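Local coordinates for protein catalase (Pseudomonas syringae, PDB 1M7S) that decomposes hydrogen peroxide into water and oxygen with a heme cofactor, protecting cells from the toxic effects of peroxide, at residues Arg158-Ser163 / Asp440-Ser445; Glu436-Thr441 / Glu466-Asp471; Lys73-Lys78 / Tyr113-Asn118; Lys59-Ala64 / Gly80-Val85. One frame throughout, in Å; residues are numbered along the deposited sequence.

Two pairs of contacts lie on opposite sides of the centre of the chain. Contacts 4 and 3 come first along the sequence and interleave, their segments alternating, with centres about 10 Å apart. Contact 4 is a strand pair of the antiparallel sheet of the catalase beta barrel; contact 3 sets the loop that follows strand 55-64 against the turn between strands 107-114 and 117-124 of the same sheet. Contacts 1 and 2 follow in the helical part, again about 10 Å apart between centres, and share Asp-440 and Thr-441, between helices 424-438 and 443-456. About 45 to 50 Å separates the centres of the two pairs, so barrel and helical region are each packed by their own contacts, contact 1 setting the C-terminal helices on helix 155-163.

Contact 1. Residues Arg158-Ser163 / Asp440-Ser445; sequences RFDFFS and DTLTES. Unlike the reference sequence in segment 440-445: Leu-442 (reference His).
Phe-159 and Thr-441 pack against each other, their side chains crossing at about a right angle. OG1 of Thr-441 lies 3.5 Å from CD1 of Phe-159, approaching the ring obliquely, while the methyl CG2 of Thr-441 rests 3.7 Å from CB of Phe-159. A threonine suits this buried spot because one branch can pack as a hydrocarbon. The ring has the CG methylene of Arg-158 over the centre of one face. Further along, CB of Ser-445 sits 3.7 Å from the carbonyl O of Phe-159, and the backbones come closest where CA of Ser-163 is 5.3 Å from CA of Ser-445, an approach that the small serine side chains permit. The arrangement sets the start of helix 443-456, with Leu-442 at its N-cap position, against the last turn of helix 155-163, so that the C-terminal helices pack on a helix of the catalase family region. OG of Ser-163 lies 3.3 Å from OG of Ser-445. With chi1 at 73°, the hydroxyl of Ser-163 turns back along its own helix and donates to the carbonyl O of Asp-160, 2.7 Å from OG. That same hydroxyl also bonds Arg-380 of the second subunit. Asp-160 is directed at the subunit interface: its carboxylate is held by Tyr-376, Ser-379 and the backbone N of Arg-380, all of the second subunit, three bonds that suit a buried acid.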
loop_
_atom_site.group_PDB
_atom_site.type_symbol
_atom_site.label_atom_id
_atom_site.label_comp_id
_atom_site.label_asym_id
_atom_site.label_seq_id
_atom_site.Cartn_x
_atom_site.Cartn_y
_atom_site.Cartn_z
ATOM N N ARG A 158 11.363 8.537 -28.943
ATOM C CA ARG A 158 12.352 9.435 -28.316
ATOM C C ARG A 158 12.784 10.526 -29.312
ATOM O O ARG A 158 13.063 11.634 -28.855
ATOM C CB ARG A 158 13.579 8.667 -27.829
ATOM C CG ARG A 158 14.548 8.106 -28.871
ATOM C CD ARG A 158 15.676 7.288 -28.253
ATOM N NE ARG A 158 15.214 6.160 -27.446
ATOM C CZ ARG A 158 16.001 5.251 -26.873
ATOM N NH1 ARG A 158 15.485 4.279 -26.108
ATOM N NH2 ARG A 158 17.301 5.282 -27.108
ATOM N N PHE A 159 12.720 10.224 -30.614
ATOM C CA PHE A 159 13.194 11.263 -31.551
ATOM C C PHE A 159 12.134 12.276 -31.911
ATOM O O PHE A 159 12.475 13.432 -32.186
ATOM C CB PHE A 159 13.927 10.713 -32.769
ATOM C CG PHE A 159 15.211 10.004 -32.381
ATOM C CD1 PHE A 159 15.365 8.671 -32.639
ATOM C CD2 PHE A 159 16.235 10.747 -31.783
ATOM C CE1 PHE A 159 16.548 8.016 -32.291
ATOM C CE2 PHE A 159 17.418 10.096 -31.433
ATOM C CZ PHE A 159 17.587 8.737 -31.691
ATOM N N ASP A 160 10.870 11.949 -31.740
ATOM C CA ASP A 160 9.800 12.942 -31.818
ATOM C C ASP A 160 10.018 13.906 -30.646
ATOM O O ASP A 160 10.125 15.144 -30.795
ATOM C CB ASP A 160 8.456 12.196 -31.686
ATOM C CG ASP A 160 7.238 13.076 -31.524
ATOM O OD1 ASP A 160 7.311 14.235 -31.969
ATOM O OD2 ASP A 160 6.213 12.608 -30.973
ATOM N N PHE A 161 10.265 13.383 -29.433
ATOM C CA PHE A 161 10.518 14.245 -28.259
ATOM C C PHE A 161 11.773 15.085 -28.425
ATOM O O PHE A 161 11.740 16.333 -28.368
ATOM C CB PHE A 161 10.639 13.365 -26.986
ATOM C CG PHE A 161 10.963 14.113 -25.717
ATOM C CD1 PHE A 161 10.090 14.963 -25.065
ATOM C CD2 PHE A 161 12.248 13.984 -25.220
ATOM C CE1 PHE A 161 10.443 15.637 -23.901
ATOM C CE2 PHE A 161 12.621 14.657 -24.058
ATOM C CZ PHE A 161 11.730 15.463 -23.411
ATOM N N PHE A 162 12.901 14.413 -28.691
ATOM C CA PHE A 162 14.197 15.088 -28.732
ATOM C C PHE A 162 14.390 16.032 -29.913
ATOM O O PHE A 162 15.199 16.968 -29.816
ATOM C CB PHE A 162 15.355 14.082 -28.675
ATOM C CG PHE A 162 15.566 13.486 -27.302
ATOM C CD1 PHE A 162 15.612 12.128 -27.087
ATOM C CD2 PHE A 162 15.777 14.341 -26.231
ATOM C CE1 PHE A 162 15.874 11.597 -25.801
ATOM C CE2 PHE A 162 16.014 13.835 -24.964
ATOM C CZ PHE A 162 16.061 12.482 -24.759
ATOM N N SER A 163 13.572 15.922 -30.960
ATOM C CA SER A 163 13.526 16.936 -32.022
ATOM C C SER A 163 13.098 18.302 -31.492
ATOM O O SER A 163 13.471 19.326 -32.095
ATOM C CB SER A 163 12.603 16.499 -33.174
ATOM O OG SER A 163 11.231 16.569 -32.840
ATOM N N ASP A 440 13.822 4.968 -38.579
ATOM C CA ASP A 440 12.379 5.001 -38.875
ATOM C C ASP A 440 11.621 6.099 -38.160
ATOM O O ASP A 440 10.426 5.940 -37.937
ATOM C CB ASP A 440 11.772 3.624 -38.625
ATOM C CG ASP A 440 11.754 3.202 -37.194
ATOM O OD1 ASP A 440 12.338 3.921 -36.345
ATOM O OD2 ASP A 440 11.135 2.164 -36.856
ATOM N N THR A 441 12.248 7.203 -37.790
ATOM C CA THR A 441 11.583 8.343 -37.179
ATOM C C THR A 441 10.839 9.119 -38.279
ATOM O O THR A 441 11.292 9.087 -39.434
ATOM C CB THR A 441 12.664 9.220 -36.514
ATOM O OG1 THR A 441 13.204 8.402 -35.423
ATOM C CG2 THR A 441 12.236 10.575 -36.048
ATOM N N LEU A 442 9.736 9.729 -37.929
ATOM C CA LEU A 442 8.951 10.573 -38.838
ATOM C C LEU A 442 9.911 11.581 -39.487
ATOM O O LEU A 442 10.812 12.136 -38.846
ATOM C CB LEU A 442 7.855 11.285 -38.054
ATOM C CG LEU A 442 8.463 12.395 -37.155
ATOM C CD1 LEU A 442 8.212 13.738 -37.791
ATOM C CD2 LEU A 442 8.113 12.433 -35.700
ATOM N N THR A 443 9.722 11.793 -40.790
ATOM C CA THR A 443 10.649 12.628 -41.549
ATOM C C THR A 443 10.919 14.000 -40.946
ATOM O O THR A 443 12.103 14.388 -40.951
ATOM C CB THR A 443 10.074 12.923 -42.971
ATOM O OG1 THR A 443 9.842 11.620 -43.513
ATOM C CG2 THR A 443 11.037 13.742 -43.796
ATOM N N GLU A 444 9.895 14.705 -40.514
ATOM C CA GLU A 444 10.138 16.026 -39.950
ATOM C C GLU A 444 11.056 15.949 -38.722
ATOM O O GLU A 444 12.026 16.706 -38.649
ATOM C CB GLU A 444 8.825 16.718 -39.625
ATOM C CG GLU A 444 8.906 18.193 -39.308
ATOM C CD GLU A 444 7.540 18.816 -39.052
ATOM O OE1 GLU A 444 6.729 18.899 -40.017
ATOM O OE2 GLU A 444 7.250 19.232 -37.900
ATOM N N SER A 445 10.782 15.074 -37.764
ATOM C CA SER A 445 11.663 14.992 -36.580
ATOM C C SER A 445 13.058 14.508 -36.949
ATOM O O SER A 445 14.028 14.970 -36.351
ATOM C CB SER A 445 11.133 13.969 -35.550
ATOM O OG SER A 445 9.920 14.501 -35.047
#

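Contact 2. Residues Glu436-Thr441 / Glu466-Asp471; sequences ESLADT and EVAKGD
Between Val-467 and Glu-436, and between Ala-439 and Ala-468, the flat groups are peptide units touched by a methyl and a CA rather than stacked; neither segment brings an aromatic ring. Val-467 brings its CG1 methyl to 3.7 Å from the backbone N of Glu-436; that branch is trans to the Val-467 backbone N (chi1 179°). The carbonyl O of Ala-468 lies 3.8 Å from CA of Ala-439. Glu-436 adds mainly the aliphatic part of its chain, CG lying 4.3 Å from CG1 of Val-467, while its carboxylate bonds Gln-432. Apolar packing continues where CB of Leu-438 touches CB of Ala-468 at 4.0 Å. The small Ala-439 and Ala-468 suit this close approach, their CA atoms being 4.0 Å apart. Leucine fits position 438 because beyond this touch its side chain reaches Met-449 and Leu-450 of helix 443-456. Lys-446 of that helix binds the carbonyl O atoms of both Ala-439 and Ala-468, a shared donor tying the two helix ends together. Thr-441 turns OG1 back to the carbonyl O of Leu-438 in a weak bond within the type I turn from Leu-438 to Thr-441. The two segments thus show a pair of adjacent helix ends in the helical domain: helix 424-438 runs on into the type I turn, and helix 458-467 finishes in a Schellman motif, in which Lys-469 has positive phi.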
loop_
_atom_site.group_PDB
_atom_site.type_symbol
_atom_site.label_atom_id
_atom_site.label_comp_id
_atom_site.label_asym_id
_atom_site.label_seq_id
_atom_site.Cartn_x
_atom_site.Cartn_y
_atom_site.Cartn_z
ATOM N N GLU A 436 21.079 3.962 -37.249
ATOM C CA GLU A 436 20.125 2.851 -37.268
ATOM C C GLU A 436 18.936 3.115 -36.352
ATOM O O GLU A 436 17.757 2.883 -36.707
ATOM C CB GLU A 436 20.819 1.520 -36.872
ATOM C CG GLU A 436 21.694 1.030 -38.022
ATOM C CD GLU A 436 22.584 -0.164 -37.741
ATOM O OE1 GLU A 436 22.517 -0.804 -36.676
ATOM O OE2 GLU A 436 23.437 -0.483 -38.616
ATOM N N SER A 437 19.262 3.744 -35.214
ATOM C CA SER A 437 18.186 4.094 -34.263
ATOM C C SER A 437 17.197 5.123 -34.760
ATOM O O SER A 437 15.998 5.120 -34.475
ATOM C CB SER A 437 18.822 4.534 -32.938
ATOM O OG SER A 437 17.814 4.880 -31.984
ATOM N N LEU A 438 17.646 6.110 -35.552
ATOM C CA LEU A 438 16.878 7.194 -36.069
ATOM C C LEU A 438 16.172 6.874 -37.385
ATOM O O LEU A 438 15.285 7.640 -37.786
ATOM C CB LEU A 438 17.884 8.309 -36.426
ATOM C CG LEU A 438 17.809 9.733 -35.923
ATOM C CD1 LEU A 438 18.659 10.674 -36.813
ATOM C CD2 LEU A 438 16.412 10.273 -35.708
ATOM N N ALA A 439 16.537 5.785 -38.039
ATOM C CA ALA A 439 16.075 5.514 -39.412
ATOM C C ALA A 439 14.572 5.483 -39.572
ATOM O O ALA A 439 14.082 5.960 -40.625
ATOM C CB ALA A 439 16.649 4.203 -39.947
ATOM N N ASP A 440 13.822 4.968 -38.579
ATOM C CA ASP A 440 12.379 5.001 -38.875
ATOM C C ASP A 440 11.621 6.099 -38.160
ATOM O O ASP A 440 10.426 5.940 -37.937
ATOM C CB ASP A 440 11.772 3.624 -38.625
ATOM C CG ASP A 440 11.754 3.202 -37.194
ATOM O OD1 ASP A 440 12.338 3.921 -36.345
ATOM O OD2 ASP A 440 11.135 2.164 -36.856
ATOM N N THR A 441 12.248 7.203 -37.790
ATOM C CA THR A 441 11.583 8.343 -37.179
ATOM C C THR A 441 10.839 9.119 -38.279
ATOM O O THR A 441 11.292 9.087 -39.434
ATOM C CB THR A 441 12.664 9.220 -36.514
ATOM O OG1 THR A 441 13.204 8.402 -35.423
ATOM C CG2 THR A 441 12.236 10.575 -36.048
ATOM N N GLU A 466 23.148 9.866 -43.854
ATOM C CA GLU A 466 23.193 8.811 -44.854
ATOM C C GLU A 466 22.635 7.495 -44.282
ATOM O O GLU A 466 21.814 6.817 -44.892
ATOM C CB GLU A 466 24.612 8.563 -45.345
ATOM N N VAL A 467 23.091 7.112 -43.080
ATOM C CA VAL A 467 22.588 5.868 -42.460
ATOM C C VAL A 467 21.103 5.959 -42.163
ATOM O O VAL A 467 20.327 5.004 -42.385
ATOM C CB VAL A 467 23.390 5.608 -41.155
ATOM C CG1 VAL A 467 22.873 4.344 -40.477
ATOM C CG2 VAL A 467 24.866 5.478 -41.440
ATOM N N ALA A 468 20.599 7.093 -41.669
ATOM C CA ALA A 468 19.210 7.261 -41.278
ATOM C C ALA A 468 18.324 7.587 -42.478
ATOM O O ALA A 468 17.136 7.745 -42.270
ATOM C CB ALA A 468 19.017 8.378 -40.262
ATOM N N LYS A 469 18.927 7.801 -43.635
ATOM C CA LYS A 469 18.150 8.162 -44.825
ATOM C C LYS A 469 17.401 9.464 -44.644
ATOM O O LYS A 469 16.245 9.591 -45.033
ATOM C CB LYS A 469 17.189 7.051 -45.227
ATOM C CG LYS A 469 17.750 5.654 -45.337
ATOM C CD LYS A 469 18.953 5.496 -46.233
ATOM C CE LYS A 469 19.501 4.074 -46.205
ATOM N NZ LYS A 469 18.425 3.047 -45.985
ATOM N N GLY A 470 18.056 10.504 -44.138
ATOM C CA GLY A 470 17.443 11.826 -44.048
ATOM C C GLY A 470 17.773 12.585 -45.324
ATOM O O GLY A 470 18.485 12.051 -46.177
ATOM N N ASP A 471 17.245 13.780 -45.488
ATOM C CA ASP A 471 17.414 14.610 -46.682
ATOM C C ASP A 471 18.495 15.641 -46.396
ATOM O O ASP A 471 18.177 16.608 -45.708
ATOM C CB ASP A 471 16.051 15.272 -46.920
ATOM C CG ASP A 471 16.057 16.356 -47.980
ATOM O OD1 ASP A 471 15.051 17.107 -48.116
ATOM O OD2 ASP A 471 17.081 16.479 -48.685
#

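Contact 3. Residues Lys73-Lys78 / Tyr113-Asn118; sequences KATVFK and YTADGN
Thr-75 carries its hydroxyl beside its own backbone N (chi1 -53°), presenting two donors together to Asp-116, whose carboxylate is likewise swung to the N side (chi1 -50°). OD1 of Asp-116 accepts a hydrogen bond from Thr-75 OG1 at 2.7 Å, and OD2 accepts from Thr-75 N at 3.1 Å with an N-H...O angle of 162°. Both are met on the syn side, somewhat out of the carboxylate plane, and the two bonds fix the rotation of the group. A water adds a bridge: it accepts from Val-76 N and donates to OG1 of Thr-114 and, weakly, to OD2 of Asp-116. Beside these polar groups, CG2 of Thr-114 packs 3.5 Å from CB of Val-76, methyl against branched side chain, both residues buried.

Thr-114 OG1 also accepts from Asp-116 N at 3.0 Å and donates to the carbonyl O of Gly-117 at 2.6 Å, in the carbonyl plane on a lone pair. Glycine suits position 117, where phi is positive and a CB would press on the carbonyl O of Asp-116. The result is a tight hairpin between strands 107-114 and 117-124, a type I turn combined with an ST turn, whose aspartate receives the first N-H of the 3-10 segment 75-77.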
loop_
_atom_site.group_PDB
_atom_site.type_symbol
_atom_site.label_atom_id
_atom_site.label_comp_id
_atom_site.label_asym_id
_atom_site.label_seq_id
_atom_site.Cartn_x
_atom_site.Cartn_y
_atom_site.Cartn_z
ATOM N N LYS A 73 32.953 22.130 5.116
ATOM C CA LYS A 73 33.082 21.721 6.521
ATOM C C LYS A 73 32.721 20.248 6.712
ATOM O O LYS A 73 32.811 19.718 7.842
ATOM C CB LYS A 73 32.269 22.627 7.394
ATOM C CG LYS A 73 30.752 22.524 7.228
ATOM C CD LYS A 73 30.091 23.679 7.966
ATOM C CE LYS A 73 28.610 23.732 7.655
ATOM N NZ LYS A 73 27.879 24.789 8.388
ATOM N N ALA A 74 32.228 19.535 5.700
ATOM C CA ALA A 74 31.790 18.152 5.954
ATOM C C ALA A 74 32.899 17.199 6.362
ATOM O O ALA A 74 33.917 17.088 5.686
ATOM C CB ALA A 74 31.024 17.594 4.758
ATOM N N THR A 75 32.643 16.425 7.427
ATOM C CA THR A 75 33.612 15.437 7.921
ATOM C C THR A 75 34.069 14.389 6.946
ATOM O O THR A 75 35.229 13.923 6.966
ATOM C CB THR A 75 33.029 14.730 9.198
ATOM O OG1 THR A 75 32.650 15.768 10.100
ATOM C CG2 THR A 75 34.071 13.864 9.894
ATOM N N VAL A 76 33.222 13.953 5.984
ATOM C CA VAL A 76 33.603 12.965 4.984
ATOM C C VAL A 76 34.809 13.365 4.157
ATOM O O VAL A 76 35.540 12.510 3.641
ATOM C CB VAL A 76 32.364 12.644 4.066
ATOM C CG1 VAL A 76 31.982 13.870 3.238
ATOM C CG2 VAL A 76 32.637 11.452 3.183
ATOM N N PHE A 77 35.130 14.658 4.006
ATOM C CA PHE A 77 36.253 15.134 3.262
ATOM C C PHE A 77 37.507 15.411 4.126
ATOM O O PHE A 77 38.521 15.772 3.538
ATOM C CB PHE A 77 35.881 16.448 2.568
ATOM C CG PHE A 77 34.680 16.378 1.650
ATOM C CD1 PHE A 77 33.613 17.240 1.838
ATOM C CD2 PHE A 77 34.640 15.445 0.628
ATOM C CE1 PHE A 77 32.525 17.195 0.970
ATOM C CE2 PHE A 77 33.556 15.387 -0.223
ATOM C CZ PHE A 77 32.490 16.267 -0.054
ATOM N N LYS A 78 37.422 15.192 5.428
ATOM C CA LYS A 78 38.626 15.435 6.278
ATOM C C LYS A 78 39.706 14.430 5.986
ATOM O O LYS A 78 39.481 13.206 6.022
ATOM C CB LYS A 78 38.129 15.350 7.711
ATOM C CG LYS A 78 39.155 15.149 8.807
ATOM C CD LYS A 78 38.395 15.130 10.140
ATOM C CE LYS A 78 38.965 14.051 11.037
ATOM N NZ LYS A 78 39.168 12.750 10.329
ATOM N N TYR A 113 28.207 6.577 4.572
ATOM C CA TYR A 113 27.638 6.555 5.911
ATOM C C TYR A 113 28.584 7.403 6.808
ATOM O O TYR A 113 29.373 6.783 7.516
ATOM C CB TYR A 113 27.529 5.147 6.430
ATOM C CG TYR A 113 26.604 4.191 5.650
ATOM C CD1 TYR A 113 25.285 4.092 5.966
ATOM C CD2 TYR A 113 27.134 3.416 4.648
ATOM C CE1 TYR A 113 24.437 3.203 5.282
ATOM C CE2 TYR A 113 26.329 2.493 3.941
ATOM C CZ TYR A 113 24.995 2.418 4.285
ATOM O OH TYR A 113 24.188 1.517 3.604
ATOM N N THR A 114 28.509 8.705 6.609
ATOM C CA THR A 114 29.477 9.599 7.276
ATOM C C THR A 114 29.157 9.794 8.741
ATOM O O THR A 114 28.099 9.532 9.286
ATOM C CB THR A 114 29.628 11.009 6.664
ATOM O OG1 THR A 114 28.674 11.902 7.227
ATOM C CG2 THR A 114 29.476 10.962 5.136
ATOM N N ALA A 115 30.183 10.383 9.385
ATOM C CA ALA A 115 30.064 10.695 10.823
ATOM C C ALA A 115 29.147 11.856 11.091
ATOM O O ALA A 115 28.906 12.145 12.278
ATOM C CB ALA A 115 31.514 11.028 11.268
ATOM N N ASP A 116 28.607 12.572 10.114
ATOM C CA ASP A 116 27.653 13.626 10.211
ATOM C C ASP A 116 26.266 13.217 9.633
ATOM O O ASP A 116 25.384 14.061 9.585
ATOM C CB ASP A 116 27.985 14.877 9.383
ATOM C CG ASP A 116 29.346 15.475 9.488
ATOM O OD1 ASP A 116 30.022 15.233 10.524
ATOM O OD2 ASP A 116 29.711 16.209 8.520
ATOM N N GLY A 117 26.134 11.974 9.246
ATOM C CA GLY A 117 24.860 11.514 8.648
ATOM C C GLY A 117 25.166 10.901 7.285
ATOM O O GLY A 117 26.269 10.945 6.704
ATOM N N ASN A 118 24.116 10.336 6.662
ATOM C CA ASN A 118 24.345 9.746 5.330
ATOM C C ASN A 118 24.216 10.807 4.228
ATOM O O ASN A 118 23.265 11.559 4.198
ATOM C CB ASN A 118 23.373 8.610 5.030
ATOM C CG ASN A 118 23.473 7.421 5.967
ATOM O OD1 ASN A 118 24.455 7.278 6.721
ATOM N ND2 ASN A 118 22.449 6.573 5.876
HETATM O O HOH W 1 30.277 14.327 6.390
#

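Contact 4. Residues Lys59-Ala64 / Gly80-Val85; sequences KGEFTA and GEKTPV
Phe-62 N donates to the carbonyl O of Thr-83 over 2.7 Å, at an N-H...O angle of 168°, and Thr-83 N returns the bond to the O of Phe-62. This is a hydrogen-bonded pair of the antiparallel sheet of the catalase beta barrel, in which strand 55-64 runs between 82-90 and 284-295. Gly-60 and Val-85 form the next such pair, exchanging two bonds; Val-85 N comes in above the carbonyl plane of Gly-60. At the other end Ala-64 N binds the O of Glu-81, and Gly-80 N reaches the O of Ala-64 at 2.8 Å. Glycine suits position 80, where phi is positive. Non-hydrogen-bonded pairs put Glu-61 beside Pro-84 and Thr-63 beside Lys-82 on the more exposed face. Lys-82 bends at its last two torsions (chi3 -53°, chi4 -62°), which brings NZ back to donate to OG1 of Thr-63 at 2.8 Å; a long, flexible chain can fold like this. The placement of the Glu-61 carboxylate beside Lys-82 is doubtful. Phe-62, Thr-83 and Val-85 share the buried face, where the ring of Phe-62 forms an edge-to-face pair with Phe-112 of strand 107-114 and Val-85 touches Met-290. Having no side chain, Gly-60 admits Val-85 closely: CG2 of Val-85 lies 3.5 Å from C of Gly-60.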
loop_
_atom_site.group_PDB
_atom_site.type_symbol
_atom_site.label_atom_id
_atom_site.label_comp_id
_atom_site.label_asym_id
_atom_site.label_seq_id
_atom_site.Cartn_x
_atom_site.Cartn_y
_atom_site.Cartn_z
ATOM N N LYS A 59 29.553 -3.154 -1.368
ATOM C CA LYS A 59 29.918 -2.308 -0.226
ATOM C C LYS A 59 31.408 -2.035 -0.229
ATOM O O LYS A 59 32.136 -2.812 -0.820
ATOM C CB LYS A 59 29.523 -3.080 1.045
ATOM C CG LYS A 59 28.047 -2.980 1.345
ATOM C CD LYS A 59 27.601 -3.596 2.644
ATOM C CE LYS A 59 27.544 -5.113 2.556
ATOM N NZ LYS A 59 26.793 -5.644 3.756
ATOM N N GLY A 60 31.861 -0.957 0.391
ATOM C CA GLY A 60 33.345 -0.736 0.373
ATOM C C GLY A 60 33.587 0.437 1.379
ATOM O O GLY A 60 32.866 0.595 2.350
ATOM N N GLU A 61 34.634 1.187 1.057
ATOM C CA GLU A 61 34.978 2.308 1.945
ATOM C C GLU A 61 35.599 3.434 1.138
ATOM O O GLU A 61 36.213 3.116 0.139
ATOM C CB GLU A 61 36.030 1.855 2.997
ATOM C CG GLU A 61 35.482 1.102 4.189
ATOM C CD GLU A 61 35.404 1.822 5.503
ATOM O OE1 GLU A 61 35.055 1.204 6.543
ATOM O OE2 GLU A 61 35.724 3.035 5.556
ATOM N N PHE A 62 35.409 4.670 1.636
ATOM C CA PHE A 62 36.039 5.790 0.940
ATOM C C PHE A 62 36.999 6.442 1.975
ATOM O O PHE A 62 36.547 6.559 3.124
ATOM C CB PHE A 62 35.005 6.857 0.579
ATOM C CG PHE A 62 35.528 8.212 0.177
ATOM C CD1 PHE A 62 36.088 8.375 -1.073
ATOM C CD2 PHE A 62 35.484 9.275 1.085
ATOM C CE1 PHE A 62 36.590 9.616 -1.429
ATOM C CE2 PHE A 62 36.030 10.519 0.739
ATOM C CZ PHE A 62 36.564 10.678 -0.529
ATOM N N THR A 63 38.162 6.782 1.484
ATOM C CA THR A 63 39.111 7.452 2.412
ATOM C C THR A 63 39.493 8.806 1.828
ATOM O O THR A 63 40.027 8.840 0.739
ATOM C CB THR A 63 40.300 6.510 2.649
ATOM O OG1 THR A 63 39.818 5.364 3.390
ATOM C CG2 THR A 63 41.361 7.201 3.516
ATOM N N ALA A 64 39.221 9.895 2.534
ATOM C CA ALA A 64 39.665 11.191 2.009
ATOM C C ALA A 64 41.172 11.403 2.141
ATOM O O ALA A 64 41.831 10.880 3.054
ATOM C CB ALA A 64 38.925 12.306 2.690
ATOM N N GLY A 80 42.273 11.630 5.734
ATOM C CA GLY A 80 42.389 10.377 6.471
ATOM C C GLY A 80 41.065 9.860 7.025
ATOM O O GLY A 80 40.998 8.775 7.637
ATOM N N GLU A 81 39.957 10.608 6.833
ATOM C CA GLU A 81 38.691 10.113 7.354
ATOM C C GLU A 81 38.268 8.912 6.501
ATOM O O GLU A 81 38.222 9.063 5.283
ATOM C CB GLU A 81 37.593 11.177 7.305
ATOM C CG GLU A 81 36.231 10.641 7.750
ATOM C CD GLU A 81 36.021 10.692 9.241
ATOM O OE1 GLU A 81 36.915 11.247 9.935
ATOM O OE2 GLU A 81 34.971 10.247 9.769
ATOM N N LYS A 82 37.878 7.827 7.159
ATOM C CA LYS A 82 37.435 6.631 6.412
ATOM C C LYS A 82 35.952 6.477 6.648
ATOM O O LYS A 82 35.480 6.466 7.792
ATOM C CB LYS A 82 38.211 5.411 6.900
ATOM C CG LYS A 82 38.276 4.222 5.980
ATOM C CD LYS A 82 39.303 3.205 6.467
ATOM C CE LYS A 82 40.684 3.797 6.713
ATOM N NZ LYS A 82 41.321 4.369 5.479
ATOM N N THR A 83 35.204 6.361 5.525
ATOM C CA THR A 83 33.757 6.279 5.608
ATOM C C THR A 83 33.249 5.041 4.847
ATOM O O THR A 83 33.641 4.893 3.703
ATOM C CB THR A 83 33.195 7.544 4.897
ATOM O OG1 THR A 83 33.517 8.709 5.708
ATOM C CG2 THR A 83 31.689 7.475 4.783
ATOM N N PRO A 84 32.493 4.207 5.483
ATOM C CA PRO A 84 31.905 3.033 4.794
ATOM C C PRO A 84 30.950 3.556 3.715
ATOM O O PRO A 84 30.285 4.548 3.949
ATOM C CB PRO A 84 31.104 2.277 5.830
ATOM C CG PRO A 84 31.322 3.016 7.125
ATOM C CD PRO A 84 31.956 4.365 6.840
ATOM N N VAL A 85 30.813 2.825 2.626
ATOM C CA VAL A 85 29.857 3.149 1.588
ATOM C C VAL A 85 29.026 1.938 1.173
ATOM O O VAL A 85 29.467 0.785 1.322
ATOM C CB VAL A 85 30.579 3.649 0.306
ATOM C CG1 VAL A 85 31.443 4.918 0.543
ATOM C CG2 VAL A 85 31.518 2.648 -0.359
#